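Local coordinates for protein 4-hydroxy-tetrahydrodipicolinate synthase (Methanocaldococcus jannaschii DSM 2661, PDB 2YXG) that probably catalyses the condensation of pyruvate with L-aspartate-beta-semialdehyde to 4-hydroxy-tetrahydrodipicolinate, a step of lysine biosynthesis, as a homotetramer, at residues Gly22-Glu25 / Asn26-Leu30; Ile59-Val62 / Val63-Asn67; Val216-Leu220 / Glu221-Glu225. One frame throughout, in Å; residues are numbered along the deposited sequence.

All three contacts are local, each formed within one unbroken run of chain. They follow in series, so none closes a long loop, nests in another or crosses it. Interaction 1 lies in helix 20-32, and interaction 2 follows in helix 52-66. Their centres are 11 Å apart and they touch. Ile-27 CG2 packs 3.6 Å from Val-66 CG2, and Leu-23 CD2 lies 3.7 Å from Lys-61 CG. Two neighbouring outer helices of the barrel are joined there. Interaction 3 is the turn from helix 209-221 into helix 224-240, far along the chain. Its nearest atoms are about 11 Å from interaction 1 and about 17 Å from interaction 2.

Interaction 1 of 3, residues Gly22-Glu25 / Asn26-Leu30; sequences GLEE and NINFL
The side-chain amide of Asn-26 turns one face to the carbonyl oxygen of Gly-22. Gly-22 O sits over that face, 3.4 Å from Asn-26 CG. The amide is also tied down from outside: Asn-26 ND2 donates to the carbonyl of Pro-260. The second pair of flat groups is the Glu-24 carboxylate and the Asn-28 amide. These two side chains run side by side and point the same way, with their planes 31° apart.

Four consecutive backbone bonds hold the turns together. Asn-26 N donates to Gly-22 O at 2.8 Å, and Ile-27 N donates to Leu-23 O at 2.9 Å. Asn-28 N reaches Glu-24 O at 2.9 Å. Phe-29 N completes the set with Glu-25 O at 3.0 Å. This is regular alpha-helix, part of helix 20-32, which links the first two strands, 4-7 and 37-40, of the TIM barrel.

Leu-23 and Ile-27 are one turn apart on the buried side of the helix. Ile-27 keeps CG1 beside its own backbone N (chi1 -64°). That placement brings Ile-27 CG1 to 3.1 Å from Leu-23 O, a close fit. Beyond it, Ile-27 CD1 meets Leu-23 CG at 4.3 Å. Both side chains then pack on helix 52-66.

Phe-29 touches the preceding turn through its base, with Phe-29 CB 3.4 Å from Glu-25 O. Its ring leads away from this turn to a cation-pi contact with Arg-259. The Glu-24 carboxylate has a long, weak ion pair with Lys-61.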
loop_
_atom_site.group_PDB
_atom_site.type_symbol
_atom_site.label_atom_id
_atom_site.label_comp_id
_atom_site.label_asym_id
_atom_site.label_seq_id
_atom_site.Cartn_x
_atom_site.Cartn_y
_atom_site.Cartn_z
ATOM N N GLY A 22 -0.511 -35.201 -21.532
ATOM C CA GLY A 22 0.213 -33.945 -21.674
ATOM C C GLY A 22 1.026 -33.676 -20.440
ATOM O O GLY A 22 2.196 -33.271 -20.529
ATOM N N LEU A 23 0.396 -33.957 -19.295
ATOM C CA LEU A 23 1.013 -33.868 -17.988
ATOM C C LEU A 23 2.301 -34.718 -17.889
ATOM O O LEU A 23 3.367 -34.229 -17.490
ATOM C CB LEU A 23 -0.011 -34.240 -16.903
ATOM C CG LEU A 23 0.308 -34.082 -15.417
ATOM C CD1 LEU A 23 0.457 -32.581 -15.007
ATOM C CD2 LEU A 23 -0.793 -34.710 -14.617
ATOM N N GLU A 24 2.212 -35.975 -18.299
ATOM C CA GLU A 24 3.376 -36.871 -18.331
ATOM C C GLU A 24 4.537 -36.319 -19.150
ATOM O O GLU A 24 5.696 -36.289 -18.696
ATOM C CB GLU A 24 2.960 -38.210 -18.947
ATOM C CG GLU A 24 4.056 -39.259 -18.946
ATOM C CD GLU A 24 3.510 -40.665 -19.223
ATOM O OE1 GLU A 24 2.480 -40.799 -19.945
ATOM O OE2 GLU A 24 4.098 -41.625 -18.708
ATOM N N GLU A 25 4.198 -35.911 -20.373
ATOM C CA GLU A 25 5.111 -35.326 -21.300
ATOM C C GLU A 25 5.749 -34.053 -20.728
ATOM O O GLU A 25 6.971 -33.845 -20.864
ATOM C CB GLU A 25 4.382 -35.107 -22.636
ATOM C CG GLU A 25 4.709 -33.809 -23.339
ATOM C CD GLU A 25 4.241 -33.733 -24.808
ATOM O OE1 GLU A 25 3.200 -34.355 -25.199
ATOM O OE2 GLU A 25 4.949 -33.016 -25.562
ATOM N N ASN A 26 4.960 -33.222 -20.035
ATOM C CA ASN A 26 5.570 -32.026 -19.364
ATOM C C ASN A 26 6.546 -32.441 -18.275
ATOM O O ASN A 26 7.653 -31.931 -18.176
ATOM C CB ASN A 26 4.525 -31.089 -18.766
ATOM C CG ASN A 26 3.771 -30.343 -19.783
ATOM O OD1 ASN A 26 4.209 -30.214 -20.903
ATOM N ND2 ASN A 26 2.599 -29.826 -19.396
ATOM N N ILE A 27 6.124 -33.405 -17.472
ATOM C CA ILE A 27 6.997 -33.917 -16.410
ATOM C C ILE A 27 8.336 -34.405 -16.909
ATOM O O ILE A 27 9.393 -33.964 -16.422
ATOM C CB ILE A 27 6.303 -34.981 -15.585
ATOM C CG1 ILE A 27 5.116 -34.304 -14.873
ATOM C CG2 ILE A 27 7.290 -35.575 -14.540
ATOM C CD1 ILE A 27 4.213 -35.206 -14.082
ATOM N N ASN A 28 8.315 -35.283 -17.891
ATOM C CA ASN A 28 9.589 -35.785 -18.466
ATOM C C ASN A 28 10.421 -34.706 -19.128
ATOM O O ASN A 28 11.654 -34.732 -19.019
ATOM C CB ASN A 28 9.298 -36.895 -19.485
ATOM C CG ASN A 28 8.861 -38.148 -18.828
ATOM O OD1 ASN A 28 7.950 -38.829 -19.313
ATOM N ND2 ASN A 28 9.504 -38.483 -17.698
ATOM N N PHE A 29 9.774 -33.760 -19.816
ATOM C CA PHE A 29 10.494 -32.592 -20.320
ATOM C C PHE A 29 11.299 -31.852 -19.221
ATOM O O PHE A 29 12.444 -31.512 -19.409
ATOM C CB PHE A 29 9.558 -31.617 -21.027
ATOM C CG PHE A 29 10.218 -30.328 -21.454
ATOM C CD1 PHE A 29 11.195 -30.316 -22.462
ATOM C CD2 PHE A 29 9.836 -29.117 -20.889
ATOM C CE1 PHE A 29 11.805 -29.065 -22.916
ATOM C CE2 PHE A 29 10.405 -27.886 -21.318
ATOM C CZ PHE A 29 11.399 -27.865 -22.333
ATOM N N LEU A 30 10.694 -31.620 -18.072
ATOM C CA LEU A 30 11.372 -30.877 -17.011
ATOM C C LEU A 30 12.469 -31.721 -16.362
ATOM O O LEU A 30 13.566 -31.228 -16.052
ATOM C CB LEU A 30 10.346 -30.470 -15.989
ATOM C CG LEU A 30 9.184 -29.655 -16.585
ATOM C CD1 LEU A 30 7.991 -29.500 -15.582
ATOM C CD2 LEU A 30 9.656 -28.253 -17.122
#

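Interaction 2 of 3, residues Ile59-Val62 / Val63-Asn67; sequences IEKV and VDVVN
Val-66 N donates to Val-62 O at 2.8 Å, the shortest of the four backbone bonds that join the two turns. Val-63 N donates to Ile-59 O at 2.9 Å. The side chains of Val-62 and Val-66 lie alongside each other and point the same way. Val-62 CG1 meets Val-66 CG2 at 4.0 Å. Ile-59 and Val-63 touch more loosely, through their CG2 methyls.

This is the last part of helix 52-66, the helix of the beta-alpha-beta crossover from strand 37-40 to strand 71-75 of the barrel. Ile-59, Val-62, Val-63 and Val-66 all pack on strand 71-75.

Lys-61 bends at its second torsion (chi2 84°), which carries its chain across Val-65. Lys-61 CE comes within 3.4 Å of Val-65 CG2, a tight contact for two carbons. On the outer side, Glu-60 OE1 and Asp-64 OD2 are 4.7 Å apart. These like charges would probably repel each other mildly.

The helix stops at Asn-67, where phi turns positive. Asn-67 N still donates to Val-63 O, and Arg-69 binds the carbonyls of Val-65 and Val-66.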
loop_
_atom_site.group_PDB
_atom_site.type_symbol
_atom_site.label_atom_id
_atom_site.label_comp_id
_atom_site.label_asym_id
_atom_site.label_seq_id
_atom_site.Cartn_x
_atom_site.Cartn_y
_atom_site.Cartn_z
ATOM N N ILE A 59 -2.027 -35.285 -8.439
ATOM C CA ILE A 59 -0.872 -35.642 -7.588
ATOM C C ILE A 59 -0.405 -37.094 -7.835
ATOM O O ILE A 59 0.803 -37.377 -8.025
ATOM C CB ILE A 59 -1.142 -35.353 -6.079
ATOM C CG1 ILE A 59 -1.187 -33.842 -5.814
ATOM C CG2 ILE A 59 -0.023 -35.960 -5.188
ATOM C CD1 ILE A 59 -1.838 -33.447 -4.492
ATOM N N GLU A 60 -1.379 -38.006 -7.872
ATOM C CA GLU A 60 -1.181 -39.427 -8.170
ATOM C C GLU A 60 -0.435 -39.584 -9.486
ATOM O O GLU A 60 0.563 -40.310 -9.559
ATOM C CB GLU A 60 -2.557 -40.104 -8.270
ATOM C CG GLU A 60 -2.587 -41.566 -7.775
ATOM C CD GLU A 60 -3.569 -42.464 -8.547
ATOM O OE1 GLU A 60 -4.051 -42.077 -9.656
ATOM O OE2 GLU A 60 -3.859 -43.572 -8.047
ATOM N N LYS A 61 -0.894 -38.889 -10.539
ATOM C CA LYS A 61 -0.222 -39.027 -11.833
ATOM C C LYS A 61 1.241 -38.537 -11.733
ATOM O O LYS A 61 2.195 -39.183 -12.238
ATOM C CB LYS A 61 -1.003 -38.330 -12.932
ATOM C CG LYS A 61 -0.333 -38.397 -14.326
ATOM C CD LYS A 61 -0.683 -39.747 -15.038
ATOM C CE LYS A 61 0.245 -40.017 -16.243
ATOM N NZ LYS A 61 -0.190 -41.222 -17.012
ATOM N N VAL A 62 1.435 -37.437 -11.002
ATOM C CA VAL A 62 2.790 -36.873 -10.875
ATOM C C VAL A 62 3.771 -37.829 -10.124
ATOM O O VAL A 62 4.918 -38.054 -10.571
ATOM C CB VAL A 62 2.750 -35.465 -10.220
ATOM C CG1 VAL A 62 4.166 -34.915 -10.047
ATOM C CG2 VAL A 62 1.944 -34.518 -11.127
ATOM N N VAL A 63 3.326 -38.329 -8.976
ATOM C CA VAL A 63 4.112 -39.331 -8.206
ATOM C C VAL A 63 4.520 -40.508 -9.105
ATOM O O VAL A 63 5.705 -40.833 -9.171
ATOM C CB VAL A 63 3.351 -39.835 -6.957
ATOM C CG1 VAL A 63 4.015 -41.097 -6.337
ATOM C CG2 VAL A 63 3.237 -38.747 -5.934
ATOM N N ASP A 64 3.540 -41.068 -9.825
ATOM C CA ASP A 64 3.713 -42.280 -10.648
ATOM C C ASP A 64 4.698 -42.027 -11.818
ATOM O O ASP A 64 5.608 -42.837 -12.092
ATOM C CB ASP A 64 2.331 -42.788 -11.183
ATOM C CG ASP A 64 1.355 -43.368 -10.042
ATOM O OD1 ASP A 64 1.661 -43.411 -8.812
ATOM O OD2 ASP A 64 0.223 -43.818 -10.399
ATOM N N VAL A 65 4.500 -40.910 -12.530
ATOM C CA VAL A 65 5.328 -40.615 -13.662
ATOM C C VAL A 65 6.715 -40.297 -13.172
ATOM O O VAL A 65 7.701 -40.797 -13.714
ATOM C CB VAL A 65 4.817 -39.389 -14.454
ATOM C CG1 VAL A 65 5.933 -38.901 -15.463
ATOM C CG2 VAL A 65 3.468 -39.697 -15.130
ATOM N N VAL A 66 6.810 -39.450 -12.161
ATOM C CA VAL A 66 8.122 -39.106 -11.643
ATOM C C VAL A 66 8.859 -40.340 -11.165
ATOM O O VAL A 66 10.061 -40.500 -11.473
ATOM C CB VAL A 66 8.086 -38.053 -10.520
ATOM C CG1 VAL A 66 9.438 -38.001 -9.810
ATOM C CG2 VAL A 66 7.652 -36.649 -11.079
ATOM N N ASN A 67 8.155 -41.200 -10.420
ATOM C CA ASN A 67 8.739 -42.496 -10.048
ATOM C C ASN A 67 10.088 -42.328 -9.362
ATOM O O ASN A 67 11.032 -42.994 -9.733
ATOM C CB ASN A 67 8.958 -43.400 -11.299
ATOM C CG ASN A 67 9.048 -44.918 -10.940
ATOM O OD1 ASN A 67 9.635 -45.696 -11.686
ATOM N ND2 ASN A 67 8.470 -45.317 -9.802
#

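Interaction 3 of 3, residues Val216-Leu220 / Glu221-Glu225; sequences VNYAL and EGDFE
Tyr-218 O accepts two backbone bonds from beyond the end of its helix, one on each side of its carbonyl plane. Asp-223 N donates at 2.8 Å to Tyr-218 O, and Gly-222 N donates at 2.9 Å to the same atom. Gly-222 N also makes a weak bond to Ala-219 O. At the positive phi of Gly-222 (99°), a CB would jam against the carbonyl O of Glu-221, so a glycine suits this turn.

Glu-221 holds CG in the crowded position between its backbone N and carbonyl carbon (chi1 74°). Glu-221 CG therefore folds back over the last turn, 3.3 Å from Tyr-218 O. The carboxylate then runs alongside the Tyr-218 ring and stands almost perpendicular to it, at 86°. Glu-221 OE2 meets the ring edge at Tyr-218 CD1, 3.8 Å away. One water donates to Asn-217 O and, weakly, to Glu-221 OE1.

Phe-224 turns its ring back over Ala-219. Ala-219 CA lies over one face of the Phe-224 ring in a CH-pi contact, 4.2 Å from the ring centroid. Ala-219 CB packs on Phe-224 CE1 at 3.7 Å, while Phe-224 CZ lies 3.4 Å from Ala-219 O. The ring also packs on helix 189-194. Across the subunit boundary it meets Phe-224 of the second subunit and touches Ala-194 of that subunit. An alanine here removes the ring, which would probably open a gap over Ala-219 and, with the same change in each subunit, lose the ring-to-ring contact across the boundary.

Asp-223 occupies the N-cap position of helix 224-240. The arrangement is a Schellman motif, with Gly-222 as the C-prime residue, ending helix 209-221 just before the next helix begins.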
loop_
_atom_site.group_PDB
_atom_site.type_symbol
_atom_site.label_atom_id
_atom_site.label_comp_id
_atom_site.label_asym_id
_atom_site.label_seq_id
_atom_site.Cartn_x
_atom_site.Cartn_y
_atom_site.Cartn_z
ATOM N N VAL A 216 20.472 -20.938 -11.531
ATOM C CA VAL A 216 20.404 -21.277 -10.133
ATOM C C VAL A 216 21.656 -21.991 -9.608
ATOM O O VAL A 216 22.189 -21.624 -8.589
ATOM C CB VAL A 216 19.051 -22.037 -9.836
ATOM C CG1 VAL A 216 18.991 -22.558 -8.420
ATOM C CG2 VAL A 216 17.899 -21.044 -10.000
ATOM N N ASN A 217 22.142 -22.992 -10.336
ATOM C CA ASN A 217 23.417 -23.652 -9.982
ATOM C C ASN A 217 24.572 -22.661 -9.945
ATOM O O ASN A 217 25.423 -22.750 -9.050
ATOM C CB ASN A 217 23.738 -24.796 -10.936
ATOM C CG ASN A 217 22.889 -26.033 -10.674
ATOM O OD1 ASN A 217 22.371 -26.229 -9.573
ATOM N ND2 ASN A 217 22.748 -26.875 -11.687
ATOM N N TYR A 218 24.613 -21.701 -10.885
ATOM C CA TYR A 218 25.681 -20.658 -10.797
ATOM C C TYR A 218 25.542 -19.818 -9.526
ATOM O O TYR A 218 26.528 -19.559 -8.835
ATOM C CB TYR A 218 25.693 -19.693 -12.000
ATOM C CG TYR A 218 26.248 -20.264 -13.262
ATOM C CD1 TYR A 218 27.459 -20.967 -13.267
ATOM C CD2 TYR A 218 25.564 -20.082 -14.479
ATOM C CE1 TYR A 218 27.962 -21.509 -14.454
ATOM C CE2 TYR A 218 26.063 -20.599 -15.674
ATOM C CZ TYR A 218 27.251 -21.307 -15.673
ATOM O OH TYR A 218 27.746 -21.808 -16.901
ATOM N N ALA A 219 24.318 -19.356 -9.252
ATOM C CA ALA A 219 24.070 -18.562 -8.063
ATOM C C ALA A 219 24.347 -19.384 -6.793
ATOM O O ALA A 219 24.892 -18.839 -5.829
ATOM C CB ALA A 219 22.634 -17.986 -8.063
ATOM N N LEU A 220 23.955 -20.665 -6.802
ATOM C CA LEU A 220 24.281 -21.596 -5.721
ATOM C C LEU A 220 25.780 -21.772 -5.504
ATOM O O LEU A 220 26.212 -21.763 -4.356
ATOM C CB LEU A 220 23.621 -22.964 -5.908
ATOM C CG LEU A 220 22.120 -22.961 -5.576
ATOM C CD1 LEU A 220 21.472 -24.286 -6.061
ATOM C CD2 LEU A 220 21.864 -22.706 -4.050
ATOM N N GLU A 221 26.566 -21.907 -6.582
ATOM C CA GLU A 221 28.012 -22.063 -6.417
ATOM C C GLU A 221 28.714 -20.728 -6.131
ATOM O O GLU A 221 29.847 -20.693 -5.684
ATOM C CB GLU A 221 28.639 -22.818 -7.589
ATOM C CG GLU A 221 28.750 -22.022 -8.872
ATOM C CD GLU A 221 29.256 -22.858 -10.038
ATOM O OE1 GLU A 221 28.885 -24.066 -10.104
ATOM O OE2 GLU A 221 30.024 -22.323 -10.879
ATOM N N GLY A 222 28.017 -19.621 -6.343
ATOM C CA GLY A 222 28.536 -18.316 -5.933
ATOM C C GLY A 222 29.145 -17.609 -7.114
ATOM O O GLY A 222 29.942 -16.698 -6.950
ATOM N N ASP A 223 28.776 -18.040 -8.307
ATOM C CA ASP A 223 29.261 -17.403 -9.538
ATOM C C ASP A 223 28.177 -16.453 -10.093
ATOM O O ASP A 223 27.419 -16.771 -11.016
ATOM C CB ASP A 223 29.687 -18.464 -10.560
ATOM C CG ASP A 223 30.406 -17.862 -11.754
ATOM O OD1 ASP A 223 30.592 -16.618 -11.799
ATOM O OD2 ASP A 223 30.756 -18.619 -12.672
ATOM N N PHE A 224 28.097 -15.279 -9.485
ATOM C CA PHE A 224 27.018 -14.341 -9.808
ATOM C C PHE A 224 27.179 -13.615 -11.125
ATOM O O PHE A 224 26.181 -13.176 -11.719
ATOM C CB PHE A 224 26.721 -13.392 -8.624
ATOM C CG PHE A 224 25.927 -14.068 -7.559
ATOM C CD1 PHE A 224 24.540 -14.052 -7.581
ATOM C CD2 PHE A 224 26.556 -14.831 -6.587
ATOM C CE1 PHE A 224 23.799 -14.759 -6.597
ATOM C CE2 PHE A 224 25.814 -15.510 -5.609
ATOM C CZ PHE A 224 24.447 -15.466 -5.614
ATOM N N GLU A 225 28.426 -13.458 -11.567
ATOM C CA GLU A 225 28.688 -13.009 -12.931
ATOM C C GLU A 225 27.936 -13.884 -13.947
ATOM O O GLU A 225 27.241 -13.370 -14.809
ATOM C CB GLU A 225 30.183 -13.019 -13.239
ATOM C CG GLU A 225 30.519 -12.411 -14.588
ATOM C CD GLU A 225 30.414 -10.880 -14.609
ATOM O OE1 GLU A 225 30.164 -10.263 -13.532
ATOM O OE2 GLU A 225 30.581 -10.285 -15.708
HETATM O O HOH W 1 26.366 -25.106 -8.069
#